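Local coordinates for ferrous iron transport protein B (Escherichia coli, PDB 3I8S) that transports ferrous iron across the inner membrane in a GTP-driven uptake system, its cytosolic GTPase domain, present here, probably coupling GTP binding to channel opening, at residues L57-L63 with D73-C78; L102-Q107 with R248-I252; A178-E184 with R232-M237; A185-A189 with R201-L206. One frame throughout, in Å; residues are numbered along the deposited sequence.

Contact 1: L57-L63 with D73-C78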
loop_
_atom_site.group_PDB
_atom_site.type_symbol
_atom_site.label_atom_id
_atom_site.label_comp_id
_atom_site.label_asym_id
_atom_site.label_seq_id
_atom_site.Cartn_x
_atom_site.Cartn_y
_atom_site.Cartn_z
ATOM N N LEU A 57 -11.078 2.448 -2.411
ATOM C CA LEU A 57 -10.877 0.991 -2.514
ATOM C C LEU A 57 -11.387 0.275 -1.237
ATOM O O LEU A 57 -11.362 0.853 -0.149
ATOM C CB LEU A 57 -9.412 0.697 -2.768
ATOM C CG LEU A 57 -8.753 1.347 -3.974
ATOM C CD1 LEU A 57 -7.328 0.877 -4.099
ATOM C CD2 LEU A 57 -9.600 1.070 -5.235
ATOM N N PRO A 58 -11.860 -0.981 -1.369
ATOM C CA PRO A 58 -12.373 -1.660 -0.173
ATOM C C PRO A 58 -11.280 -1.767 0.877
ATOM O O PRO A 58 -10.113 -1.858 0.531
ATOM C CB PRO A 58 -12.784 -3.040 -0.686
ATOM C CG PRO A 58 -12.965 -2.874 -2.122
ATOM C CD PRO A 58 -11.970 -1.834 -2.559
ATOM N N GLY A 59 -11.653 -1.669 2.141
ATOM C CA GLY A 59 -10.681 -1.755 3.231
ATOM C C GLY A 59 -10.020 -3.110 3.222
ATOM O O GLY A 59 -10.671 -4.121 2.980
ATOM N N THR A 60 -8.714 -3.130 3.514
ATOM C CA THR A 60 -7.939 -4.345 3.491
ATOM C C THR A 60 -6.678 -4.239 4.387
ATOM O O THR A 60 -6.130 -3.159 4.535
ATOM C CB THR A 60 -7.535 -4.762 2.028
ATOM O OG1 THR A 60 -7.041 -6.100 2.046
ATOM C CG2 THR A 60 -6.487 -3.821 1.392
ATOM N N TYR A 61 -6.284 -5.382 4.956
ATOM C CA TYR A 61 -5.073 -5.490 5.768
ATOM C C TYR A 61 -3.825 -5.634 4.871
ATOM O O TYR A 61 -2.737 -5.223 5.245
ATOM C CB TYR A 61 -5.178 -6.680 6.742
ATOM C CG TYR A 61 -3.872 -6.953 7.432
ATOM C CD1 TYR A 61 -3.374 -6.089 8.399
ATOM C CD2 TYR A 61 -3.123 -8.100 7.119
ATOM C CE1 TYR A 61 -2.139 -6.333 9.015
ATOM C CE2 TYR A 61 -1.900 -8.329 7.708
ATOM C CZ TYR A 61 -1.432 -7.486 8.673
ATOM O OH TYR A 61 -0.202 -7.760 9.234
ATOM N N SER A 62 -4.011 -6.210 3.675
ATOM C CA SER A 62 -2.921 -6.501 2.772
ATOM C C SER A 62 -3.418 -6.636 1.330
ATOM O O SER A 62 -4.613 -6.556 1.082
ATOM C CB SER A 62 -2.192 -7.787 3.183
ATOM O OG SER A 62 -2.858 -8.947 2.729
ATOM N N LEU A 63 -2.477 -6.866 0.426
ATOM C CA LEU A 63 -2.770 -7.140 -0.969
ATOM C C LEU A 63 -2.566 -8.628 -1.273
ATOM O O LEU A 63 -2.612 -9.045 -2.445
ATOM C CB LEU A 63 -1.860 -6.285 -1.858
ATOM C CG LEU A 63 -2.061 -4.765 -1.743
ATOM C CD1 LEU A 63 -1.227 -4.003 -2.749
ATOM C CD2 LEU A 63 -3.490 -4.328 -1.821
ATOM N N ASP A 73 -12.604 -8.206 -0.950
ATOM C CA ASP A 73 -12.160 -6.817 -0.717
ATOM C C ASP A 73 -10.664 -6.656 -1.008
ATOM O O ASP A 73 -10.252 -5.717 -1.667
ATOM C CB ASP A 73 -12.500 -6.349 0.720
ATOM C CG ASP A 73 -13.982 -5.966 0.911
ATOM O OD1 ASP A 73 -14.847 -6.176 0.020
ATOM O OD2 ASP A 73 -14.325 -5.451 2.008
ATOM N N GLU A 74 -9.849 -7.574 -0.510
ATOM C CA GLU A 74 -8.407 -7.614 -0.758
ATOM C C GLU A 74 -7.963 -7.847 -2.222
ATOM O O GLU A 74 -6.989 -7.229 -2.726
ATOM C CB GLU A 74 -7.817 -8.686 0.159
ATOM C CG GLU A 74 -6.347 -8.984 0.048
ATOM C CD GLU A 74 -5.959 -9.692 -1.225
ATOM O OE1 GLU A 74 -6.462 -10.810 -1.456
ATOM O OE2 GLU A 74 -5.118 -9.145 -1.988
ATOM N N GLN A 75 -8.633 -8.759 -2.904
ATOM C CA GLN A 75 -8.301 -8.991 -4.326
ATOM C C GLN A 75 -8.693 -7.808 -5.199
ATOM O O GLN A 75 -7.983 -7.441 -6.139
ATOM C CB GLN A 75 -8.955 -10.259 -4.803
ATOM C CG GLN A 75 -8.366 -11.427 -4.056
ATOM C CD GLN A 75 -8.875 -12.740 -4.453
ATOM O OE1 GLN A 75 -9.962 -12.891 -5.034
ATOM N NE2 GLN A 75 -8.089 -13.766 -4.112
ATOM N N ILE A 76 -9.817 -7.191 -4.850
ATOM C CA ILE A 76 -10.268 -5.987 -5.570
ATOM C C ILE A 76 -9.253 -4.846 -5.471
ATOM O O ILE A 76 -8.893 -4.189 -6.470
ATOM C CB ILE A 76 -11.674 -5.544 -5.070
ATOM C CG1 ILE A 76 -12.714 -6.545 -5.515
ATOM C CG2 ILE A 76 -11.993 -4.116 -5.541
ATOM C CD1 ILE A 76 -14.075 -6.517 -4.740
ATOM N N ALA A 77 -8.780 -4.624 -4.246
ATOM C CA ALA A 77 -7.785 -3.633 -3.976
ATOM C C ALA A 77 -6.527 -3.935 -4.772
ATOM O O ALA A 77 -6.034 -3.068 -5.491
ATOM C CB ALA A 77 -7.481 -3.592 -2.466
ATOM N N CYS A 78 -6.003 -5.142 -4.651
ATOM C CA CYS A 78 -4.826 -5.553 -5.379
ATOM C C CYS A 78 -4.965 -5.416 -6.924
ATOM O O CYS A 78 -4.094 -4.926 -7.614
ATOM C CB CYS A 78 -4.536 -7.006 -5.021
ATOM S SG CYS A 78 -3.014 -7.596 -5.672
HETATM O O HOH W 1 -13.030 -4.558 4.140
#

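Contact 2: L102-Q107 with R248-I252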
loop_
_atom_site.group_PDB
_atom_site.type_symbol
_atom_site.label_atom_id
_atom_site.label_comp_id
_atom_site.label_asym_id
_atom_site.label_seq_id
_atom_site.Cartn_x
_atom_site.Cartn_y
_atom_site.Cartn_z
ATOM N N LEU A 102 0.842 -0.618 8.957
ATOM C CA LEU A 102 1.968 -0.476 8.065
ATOM C C LEU A 102 2.213 -1.720 7.163
ATOM O O LEU A 102 3.020 -1.659 6.232
ATOM C CB LEU A 102 3.248 -0.112 8.842
ATOM C CG LEU A 102 3.370 1.375 9.245
ATOM C CD1 LEU A 102 4.684 1.558 10.099
ATOM C CD2 LEU A 102 3.342 2.290 8.027
ATOM N N TYR A 103 1.586 -2.852 7.467
ATOM C CA TYR A 103 1.804 -4.032 6.598
ATOM C C TYR A 103 1.352 -3.692 5.171
ATOM O O TYR A 103 2.070 -3.899 4.184
ATOM C CB TYR A 103 1.117 -5.252 7.148
ATOM C CG TYR A 103 1.555 -6.512 6.447
ATOM C CD1 TYR A 103 2.720 -7.151 6.826
ATOM C CD2 TYR A 103 0.830 -7.033 5.364
ATOM C CE1 TYR A 103 3.154 -8.283 6.180
ATOM C CE2 TYR A 103 1.247 -8.182 4.713
ATOM C CZ TYR A 103 2.435 -8.789 5.125
ATOM O OH TYR A 103 2.872 -9.924 4.508
ATOM N N LEU A 104 0.146 -3.153 5.060
ATOM C CA LEU A 104 -0.374 -2.691 3.775
ATOM C C LEU A 104 0.521 -1.627 3.125
ATOM O O LEU A 104 0.890 -1.723 1.984
ATOM C CB LEU A 104 -1.776 -2.112 3.958
ATOM C CG LEU A 104 -2.469 -1.606 2.684
ATOM C CD1 LEU A 104 -2.603 -2.666 1.571
ATOM C CD2 LEU A 104 -3.903 -1.062 3.085
ATOM N N THR A 105 0.876 -0.606 3.881
ATOM C CA THR A 105 1.757 0.425 3.400
ATOM C C THR A 105 3.036 -0.131 2.743
ATOM O O THR A 105 3.410 0.281 1.628
ATOM C CB THR A 105 2.139 1.385 4.545
ATOM O OG1 THR A 105 0.988 1.712 5.356
ATOM C CG2 THR A 105 2.762 2.637 3.940
ATOM N N LEU A 106 3.695 -1.042 3.426
ATOM C CA LEU A 106 4.926 -1.635 2.897
ATOM C C LEU A 106 4.666 -2.352 1.594
ATOM O O LEU A 106 5.486 -2.309 0.714
ATOM C CB LEU A 106 5.642 -2.520 3.883
ATOM C CG LEU A 106 6.783 -1.789 4.630
ATOM C CD1 LEU A 106 6.325 -0.523 5.281
ATOM C CD2 LEU A 106 7.479 -2.754 5.651
ATOM N N GLN A 107 3.521 -3.032 1.464
ATOM C CA GLN A 107 3.193 -3.695 0.202
ATOM C C GLN A 107 3.078 -2.688 -0.931
ATOM O O GLN A 107 3.585 -2.934 -2.022
ATOM C CB GLN A 107 1.903 -4.523 0.311
ATOM C CG GLN A 107 1.980 -5.654 1.332
ATOM C CD GLN A 107 1.563 -7.029 0.767
ATOM O OE1 GLN A 107 0.370 -7.374 0.720
ATOM N NE2 GLN A 107 2.551 -7.809 0.335
ATOM N N ARG A 248 9.288 -8.819 6.499
ATOM C CA ARG A 248 8.332 -7.695 6.520
ATOM C C ARG A 248 8.037 -7.223 7.914
ATOM O O ARG A 248 8.158 -6.036 8.208
ATOM C CB ARG A 248 7.036 -8.055 5.777
ATOM C CG ARG A 248 7.277 -8.226 4.315
ATOM C CD ARG A 248 6.100 -8.906 3.592
ATOM N NE ARG A 248 6.425 -9.101 2.193
ATOM C CZ ARG A 248 5.664 -9.807 1.356
ATOM N NH1 ARG A 248 4.554 -10.374 1.797
ATOM N NH2 ARG A 248 6.018 -9.935 0.093
ATOM N N TYR A 249 7.708 -8.146 8.806
ATOM C CA TYR A 249 7.420 -7.760 10.168
ATOM C C TYR A 249 8.652 -7.170 10.882
ATOM O O TYR A 249 8.531 -6.218 11.664
ATOM C CB TYR A 249 6.768 -8.927 10.894
ATOM C CG TYR A 249 5.320 -9.183 10.384
ATOM C CD1 TYR A 249 4.310 -8.247 10.603
ATOM C CD2 TYR A 249 4.985 -10.326 9.670
ATOM C CE1 TYR A 249 2.981 -8.463 10.162
ATOM C CE2 TYR A 249 3.661 -10.563 9.228
ATOM C CZ TYR A 249 2.653 -9.625 9.476
ATOM O OH TYR A 249 1.336 -9.844 9.018
ATOM N N GLN A 250 9.842 -7.705 10.604
ATOM C CA GLN A 250 11.081 -7.167 11.191
ATOM C C GLN A 250 11.239 -5.701 10.809
ATOM O O GLN A 250 11.577 -4.828 11.628
ATOM C CB GLN A 250 12.324 -7.914 10.684
ATOM C CG GLN A 250 13.625 -7.407 11.348
ATOM C CD GLN A 250 14.909 -7.825 10.625
ATOM O OE1 GLN A 250 15.988 -7.853 11.221
ATOM N NE2 GLN A 250 14.801 -8.101 9.344
ATOM N N CYS A 251 11.028 -5.432 9.530
ATOM C CA CYS A 251 11.147 -4.104 8.983
ATOM C C CYS A 251 10.207 -3.114 9.694
ATOM O O CYS A 251 10.617 -2.021 10.151
ATOM C CB CYS A 251 10.840 -4.148 7.496
ATOM S SG CYS A 251 10.830 -2.520 6.765
ATOM N N ILE A 252 8.951 -3.529 9.806
ATOM C CA ILE A 252 7.888 -2.747 10.444
ATOM C C ILE A 252 8.207 -2.473 11.893
ATOM O O ILE A 252 8.097 -1.369 12.378
ATOM C CB ILE A 252 6.523 -3.521 10.411
ATOM C CG1 ILE A 252 5.939 -3.580 9.007
ATOM C CG2 ILE A 252 5.530 -2.927 11.391
ATOM C CD1 ILE A 252 6.184 -2.363 8.148
#

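Contact 3: A178-E184 with R232-M237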
loop_
_atom_site.group_PDB
_atom_site.type_symbol
_atom_site.label_atom_id
_atom_site.label_comp_id
_atom_site.label_asym_id
_atom_site.label_seq_id
_atom_site.Cartn_x
_atom_site.Cartn_y
_atom_site.Cartn_z
ATOM N N ALA A 178 16.172 -12.159 2.531
ATOM C CA ALA A 178 17.322 -13.073 2.328
ATOM C C ALA A 178 17.656 -13.161 0.835
ATOM O O ALA A 178 16.726 -13.201 -0.001
ATOM C CB ALA A 178 17.029 -14.471 2.920
ATOM N N GLN A 179 18.945 -13.131 0.493
ATOM C CA GLN A 179 19.355 -13.051 -0.939
ATOM C C GLN A 179 18.785 -14.202 -1.807
ATOM O O GLN A 179 18.419 -13.974 -2.963
ATOM C CB GLN A 179 20.865 -12.978 -1.105
ATOM C CG GLN A 179 21.311 -12.570 -2.534
ATOM C CD GLN A 179 20.848 -11.176 -2.920
ATOM O OE1 GLN A 179 21.088 -10.221 -2.185
ATOM N NE2 GLN A 179 20.150 -11.052 -4.064
ATOM N N PRO A 180 18.709 -15.430 -1.272
ATOM C CA PRO A 180 18.123 -16.449 -2.169
ATOM C C PRO A 180 16.674 -16.115 -2.581
ATOM O O PRO A 180 16.290 -16.365 -3.729
ATOM C CB PRO A 180 18.216 -17.741 -1.333
ATOM C CG PRO A 180 19.279 -17.492 -0.373
ATOM C CD PRO A 180 19.137 -16.040 -0.009
ATOM N N LEU A 181 15.875 -15.530 -1.671
ATOM C CA LEU A 181 14.505 -15.147 -1.984
ATOM C C LEU A 181 14.499 -14.141 -3.129
ATOM O O LEU A 181 13.713 -14.276 -4.071
ATOM C CB LEU A 181 13.779 -14.579 -0.759
ATOM C CG LEU A 181 13.609 -15.553 0.433
ATOM C CD1 LEU A 181 13.175 -14.856 1.749
ATOM C CD2 LEU A 181 12.632 -16.677 0.063
ATOM N N LEU A 182 15.379 -13.140 -3.029
ATOM C CA LEU A 182 15.475 -12.103 -4.053
ATOM C C LEU A 182 15.911 -12.702 -5.386
ATOM O O LEU A 182 15.343 -12.335 -6.419
ATOM C CB LEU A 182 16.451 -11.027 -3.635
ATOM C CG LEU A 182 16.027 -10.158 -2.448
ATOM C CD1 LEU A 182 17.190 -9.223 -2.181
ATOM C CD2 LEU A 182 14.714 -9.390 -2.704
ATOM N N ASN A 183 16.898 -13.596 -5.345
ATOM C CA ASN A 183 17.413 -14.288 -6.551
ATOM C C ASN A 183 16.313 -15.044 -7.279
ATOM O O ASN A 183 16.151 -14.913 -8.518
ATOM C CB ASN A 183 18.536 -15.263 -6.212
ATOM C CG ASN A 183 19.852 -14.574 -5.857
ATOM O OD1 ASN A 183 20.024 -13.366 -6.038
ATOM N ND2 ASN A 183 20.779 -15.348 -5.339
ATOM N N GLU A 184 15.563 -15.848 -6.534
ATOM C CA GLU A 184 14.438 -16.628 -7.138
ATOM C C GLU A 184 13.304 -15.748 -7.639
ATOM O O GLU A 184 12.734 -16.011 -8.719
ATOM C CB GLU A 184 13.894 -17.662 -6.149
ATOM C CG GLU A 184 14.942 -18.715 -5.722
ATOM C CD GLU A 184 15.337 -19.705 -6.831
ATOM O OE1 GLU A 184 14.735 -19.724 -7.931
ATOM O OE2 GLU A 184 16.262 -20.461 -6.599
ATOM N N ARG A 232 14.379 -25.474 -4.637
ATOM C CA ARG A 232 15.667 -24.886 -4.335
ATOM C C ARG A 232 15.651 -24.146 -2.982
ATOM O O ARG A 232 16.546 -24.333 -2.129
ATOM C CB ARG A 232 16.085 -23.947 -5.458
ATOM C CG ARG A 232 16.398 -24.674 -6.746
ATOM C CD ARG A 232 17.150 -23.796 -7.733
ATOM N NE ARG A 232 16.272 -22.784 -8.321
ATOM C CZ ARG A 232 15.441 -23.002 -9.344
ATOM N NH1 ARG A 232 15.342 -24.191 -9.928
ATOM N NH2 ARG A 232 14.686 -22.024 -9.792
ATOM N N LEU A 233 14.651 -23.294 -2.787
ATOM C CA LEU A 233 14.584 -22.478 -1.557
ATOM C C LEU A 233 14.430 -23.340 -0.303
ATOM O O LEU A 233 15.029 -23.071 0.729
ATOM C CB LEU A 233 13.454 -21.481 -1.644
ATOM C CG LEU A 233 13.792 -20.303 -2.566
ATOM C CD1 LEU A 233 12.539 -19.496 -2.905
ATOM C CD2 LEU A 233 14.824 -19.410 -1.939
ATOM N N ARG A 234 13.630 -24.397 -0.413
ATOM C CA ARG A 234 13.439 -25.319 0.696
ATOM C C ARG A 234 14.717 -26.063 1.066
ATOM O O ARG A 234 14.950 -26.380 2.232
ATOM C CB ARG A 234 12.266 -26.256 0.403
ATOM C CG ARG A 234 10.966 -25.495 0.541
ATOM C CD ARG A 234 9.734 -26.215 0.024
ATOM N NE ARG A 234 8.555 -25.339 0.251
ATOM C CZ ARG A 234 7.396 -25.429 -0.403
ATOM N NH1 ARG A 234 7.242 -26.295 -1.396
ATOM N NH2 ARG A 234 6.404 -24.598 -0.097
ATOM N N ASN A 235 15.560 -26.319 0.083
ATOM C CA ASN A 235 16.876 -26.895 0.365
ATOM C C ASN A 235 17.807 -25.894 1.094
ATOM O O ASN A 235 18.585 -26.264 1.992
ATOM C CB ASN A 235 17.545 -27.344 -0.911
ATOM C CG ASN A 235 18.927 -27.894 -0.649
ATOM O OD1 ASN A 235 19.086 -28.921 0.027
ATOM N ND2 ASN A 235 19.939 -27.185 -1.121
ATOM N N GLU A 236 17.723 -24.639 0.678
ATOM C CA GLU A 236 18.548 -23.536 1.213
ATOM C C GLU A 236 18.141 -23.029 2.601
ATOM O O GLU A 236 18.980 -22.580 3.375
ATOM C CB GLU A 236 18.510 -22.342 0.237
ATOM C CG GLU A 236 19.313 -22.583 -1.032
ATOM C CD GLU A 236 18.641 -22.059 -2.306
ATOM O OE1 GLU A 236 17.936 -21.041 -2.258
ATOM O OE2 GLU A 236 18.799 -22.706 -3.373
ATOM N N MET A 237 16.864 -23.071 2.933
ATOM C CA MET A 237 16.449 -22.548 4.235
ATOM C C MET A 237 15.220 -23.259 4.793
ATOM O O MET A 237 14.483 -23.901 4.040
ATOM C CB MET A 237 16.148 -21.049 4.096
ATOM C CG MET A 237 15.027 -20.762 3.175
ATOM S SD MET A 237 14.797 -19.009 2.810
ATOM C CE MET A 237 16.122 -18.696 1.695
HETATM O O HOH W 2 17.911 -20.074 -4.618
#

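Contact 4: A185-A189 with R201-L206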
loop_
_atom_site.group_PDB
_atom_site.type_symbol
_atom_site.label_atom_id
_atom_site.label_comp_id
_atom_site.label_asym_id
_atom_site.label_seq_id
_atom_site.Cartn_x
_atom_site.Cartn_y
_atom_site.Cartn_z
ATOM N N ALA A 185 12.957 -14.712 -6.863
ATOM C CA ALA A 185 11.913 -13.774 -7.262
ATOM C C ALA A 185 12.310 -13.102 -8.564
ATOM O O ALA A 185 11.493 -12.986 -9.463
ATOM C CB ALA A 185 11.642 -12.725 -6.166
ATOM N N ASP A 186 13.573 -12.715 -8.683
ATOM C CA ASP A 186 14.056 -12.072 -9.885
ATOM C C ASP A 186 14.067 -13.031 -11.081
ATOM O O ASP A 186 13.690 -12.655 -12.191
ATOM C CB ASP A 186 15.443 -11.478 -9.674
ATOM C CG ASP A 186 15.905 -10.662 -10.872
ATOM O OD1 ASP A 186 17.027 -10.936 -11.369
ATOM O OD2 ASP A 186 15.133 -9.764 -11.329
ATOM N N SER A 187 14.470 -14.274 -10.870
ATOM C CA SER A 187 14.366 -15.266 -11.957
ATOM C C SER A 187 12.923 -15.482 -12.423
ATOM O O SER A 187 12.686 -15.673 -13.605
ATOM C CB SER A 187 14.990 -16.586 -11.569
ATOM O OG SER A 187 16.371 -16.387 -11.410
ATOM N N LEU A 188 11.955 -15.469 -11.510
ATOM C CA LEU A 188 10.571 -15.543 -11.939
ATOM C C LEU A 188 10.208 -14.289 -12.699
ATOM O O LEU A 188 9.637 -14.385 -13.785
ATOM C CB LEU A 188 9.620 -15.770 -10.762
ATOM C CG LEU A 188 9.805 -17.084 -10.006
ATOM C CD1 LEU A 188 8.918 -17.128 -8.729
ATOM C CD2 LEU A 188 9.576 -18.326 -10.891
ATOM N N ALA A 189 10.584 -13.126 -12.151
ATOM C CA ALA A 189 10.298 -11.833 -12.759
ATOM C C ALA A 189 10.740 -11.779 -14.228
ATOM O O ALA A 189 10.041 -11.227 -15.066
ATOM C CB ALA A 189 10.997 -10.712 -11.991
ATOM N N ARG A 201 6.924 -6.917 -11.261
ATOM C CA ARG A 201 7.291 -8.293 -11.568
ATOM C C ARG A 201 8.047 -8.918 -10.389
ATOM O O ARG A 201 7.780 -10.039 -9.986
ATOM C CB ARG A 201 8.100 -8.342 -12.864
ATOM C CG ARG A 201 7.173 -8.298 -14.129
ATOM C CD ARG A 201 7.915 -8.519 -15.420
ATOM N NE ARG A 201 8.682 -7.360 -15.839
ATOM C CZ ARG A 201 10.013 -7.319 -15.936
ATOM N NH1 ARG A 201 10.752 -8.376 -15.685
ATOM N NH2 ARG A 201 10.606 -6.203 -16.331
ATOM N N ARG A 202 8.959 -8.180 -9.804
ATOM C CA ARG A 202 9.693 -8.686 -8.668
ATOM C C ARG A 202 8.809 -8.918 -7.419
ATOM O O ARG A 202 8.977 -9.885 -6.683
ATOM C CB ARG A 202 10.854 -7.760 -8.359
ATOM C CG ARG A 202 11.901 -7.835 -9.452
ATOM C CD ARG A 202 13.065 -6.908 -9.143
ATOM N NE ARG A 202 14.200 -7.175 -10.029
ATOM C CZ ARG A 202 15.277 -6.395 -10.113
ATOM N NH1 ARG A 202 15.351 -5.274 -9.416
ATOM N NH2 ARG A 202 16.280 -6.721 -10.915
ATOM N N TRP A 203 7.889 -8.006 -7.197
ATOM C CA TRP A 203 6.911 -8.124 -6.103
ATOM C C TRP A 203 6.051 -9.366 -6.346
ATOM O O TRP A 203 5.815 -10.139 -5.436
ATOM C CB TRP A 203 6.042 -6.888 -6.079
ATOM C CG TRP A 203 5.074 -6.863 -4.955
ATOM C CD1 TRP A 203 5.315 -6.463 -3.660
ATOM C CD2 TRP A 203 3.695 -7.259 -4.999
ATOM N NE1 TRP A 203 4.165 -6.587 -2.902
ATOM C CE2 TRP A 203 3.159 -7.060 -3.694
ATOM C CE3 TRP A 203 2.857 -7.781 -5.998
ATOM C CZ2 TRP A 203 1.821 -7.351 -3.387
ATOM C CZ3 TRP A 203 1.544 -8.067 -5.681
ATOM C CH2 TRP A 203 1.041 -7.842 -4.390
ATOM N N LEU A 204 5.559 -9.511 -7.560
ATOM C CA LEU A 204 4.790 -10.697 -7.928
ATOM C C LEU A 204 5.578 -11.996 -7.675
ATOM O O LEU A 204 5.012 -12.972 -7.188
ATOM C CB LEU A 204 4.314 -10.612 -9.363
ATOM C CG LEU A 204 3.181 -9.645 -9.672
ATOM C CD1 LEU A 204 3.047 -9.510 -11.192
ATOM C CD2 LEU A 204 1.830 -10.008 -9.005
ATOM N N GLY A 205 6.855 -12.009 -8.052
ATOM C CA GLY A 205 7.722 -13.151 -7.781
ATOM C C GLY A 205 7.725 -13.549 -6.322
ATOM O O GLY A 205 7.578 -14.746 -5.984
ATOM N N LEU A 206 7.908 -12.553 -5.451
ATOM C CA LEU A 206 7.953 -12.790 -3.998
ATOM C C LEU A 206 6.584 -13.244 -3.478
ATOM O O LEU A 206 6.498 -14.150 -2.659
ATOM C CB LEU A 206 8.407 -11.527 -3.268
ATOM C CG LEU A 206 9.891 -11.324 -2.996
ATOM C CD1 LEU A 206 10.069 -10.157 -2.032
ATOM C CD2 LEU A 206 10.558 -12.600 -2.432
#

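Contact 1: L57-L63 with D73-C78
Pro58 sets its ring against two side chains of helix 72-83 at once: its CB lies 3.5 Å from Asp73 CG, and its CD is 3.8 Å from Ile76 CG2, the Pro58 and Ile76 side chains crossing at about a right angle. Residues 57-63 include most of the DxPG (G3) signature that opens switch II in P-loop GTPases; Leu57, Pro58 and Gly59 belong to a predicted GTP site, and Leu57 O bonds to Lys16.

The buried, closely packed part lies farther along the loop. Ala77 CB points into its bend, 4.0 Å from Thr60 CG2 and 4.1 Å from Leu63 CD2, and Ile9 of the central sheet touches both Ala77 and Leu63. With OG1 opposite the backbone N (chi1 -167°), Thr60 donates to Ser62 O at 2.7 Å, in the carbonyl plane, and the same OG1 sits 3.3 Å from Glu74 CB. A valine in place of Thr60 would probably leave Ser62 O without this donor and the turn less fixed.

The flank of Pro58, Gly59 and Asp73 is partly exposed and wetter: one water donates to Gly59 O (2.7 Å) and to Asp73 OD2 (2.6 Å), bridging two acceptors that cannot bond to each other. Apolar packing and a shared water thus make up much of the join, consistent with a switch segment that can shift against its helix during the nucleotide cycle.

Contact 2: L102-Q107 with R248-I252
Where the G domain abuts the helical domain, helix 98-111 meets helix 240-259 through Tyr103, Leu106, Arg248 and Tyr249. The segment axes approach to 10.3 Å at an angle of 109°, a separation spanned by long side chains. Tyr103, its CG anti to the backbone N (chi1 -168°), lays its ring beside that of Tyr249. The planes differ by only 23°, with centroids 4.9 Å apart, yet the rings are slid so far that they barely overlap: Tyr103 CE1 rests over the Tyr249 face, 3.6 Å from CZ, and Tyr249 OH in turn stands above the Tyr103 face near its rim. Tyr61 of the switch II loop bonds to Tyr249 OH and has its own ring nearly parallel to that of Tyr103, so three tyrosines gather where the GTPase and the FeoB cytosolic helical domain join.

Arg248, its chain extended, crosses Tyr103 at a slant, with Arg248 CB 3.9 Å from Tyr103 CE1. Tyr103 OH reaches the edge of the guanidinium, in its plane and 3.2 Å from Arg248 NH1. Gln107 NE2, in one of two conformers, lies over one guanidinium face; it also bonds to Gln207, while Gln107 OE1 accepts from Leu63 N. This buried charge is well satisfied, NH1 by a salt bridge to Glu210, NE by Tyr177 and NH2 by Gln207. On the apolar side, Leu102 CB packs against Ile252, and Leu106 faces Cys251, though the placing of its CD2 is doubtful.

Contact 3: A178-E184 with R232-M237
Pro180 and Leu233 bring their CA atoms to 7.0 Å where helices 179-191 and 226-236 run antiparallel, the segment axes 173° apart in direction and 10.5 Å at closest approach. Glu184 carries the polar end of the contact. Its CG packs on Leu233 CG at 3.7 Å, and the bend at chi2 (-70°) turns the carboxylate to Arg232. The grip is side-on and two-pronged: Arg232 NE gives to Glu184 OE2 at 2.9 Å and NH2 to OE1 at 3.0 Å, each oxygen met on its syn side, with the two planar groups turned 29° from each other.

Both helices belong to the FeoB cytosolic helical domain, and the bridge forms far from the nucleotide site. A water extends the polar network, donating to Glu184 OE2 at 2.6 Å and also to Glu236 OE1. An alanine in place of Glu184 would probably leave the Arg232 guanidinium without its mate, the water with one acceptor fewer and Leu233 less covered.

Toward the other end the contact turns apolar. Leu233 CD2 touches both Pro180 CB, 3.8 Å away, and Leu181 CD2 at 4.0 Å, the two leucines crossing at about a right angle. Met237, just past the helix, curls its CE onto the Pro180 ring.

Contact 4: A185-A189 with R201-L206
Asp186 and Arg202 lie side by side and point the same way, but their flat ends are turned 72° against each other. Two nitrogens of the guanidinium converge on a single oxygen: Arg202 NE is 3.0 Å and NH2 3.3 Å from Asp186 OD2, and both come from the same face, well above the carboxylate plane, while OD2 stays close to the guanidinium plane. Arg202 gets there with its chain extended from CG to NE, its CG passing over Ala189 CB.

Arg201 differs in being bent at chi3, and its NH1 donates to Ala189 O at 3.0 Å; the oxygen is near the guanidinium plane, but the donor stands above the carbonyl plane. Arg201 NE bonds to Ile196 O.

Helices 179-191 and 198-210 of the cytosolic helical domain cross closely, the segment axes 7.7 Å apart at 121°. Small residues line the crossing. The CA atoms of Ala185 and Gly205 are only 4.3 Å apart, and a CB on Gly205 would fall 2.7 Å from Ala185 O, a clash. Ala185 CB packs against Leu206 CG at 3.9 Å, and Ala189 CB against Arg201 CB at 3.8 Å.

How the contacts relate
Contacts 1, 2 and 4 are largely buried, whereas contact 3 is partly open and lies farthest from the chain's centre. Contact 1 belongs to the GTPase, contacts 3 and 4 to the helical domain, sharing helix 179-191, and contact 2 joins the two. Contacts 1 and 2 touch directly, sharing the tyrosine hydroxyl pair and the bond from the switch II backbone to the glutamine of helix 98-111. Trp203 of contact 4 packs against Leu63 and Cys78. The chemistry differs accordingly: water-bridged packing beside the nucleotide site, tyrosines and a buried arginine at the domain join, and carboxylate–guanidinium pairs in the two helix pairings inside the helical domain.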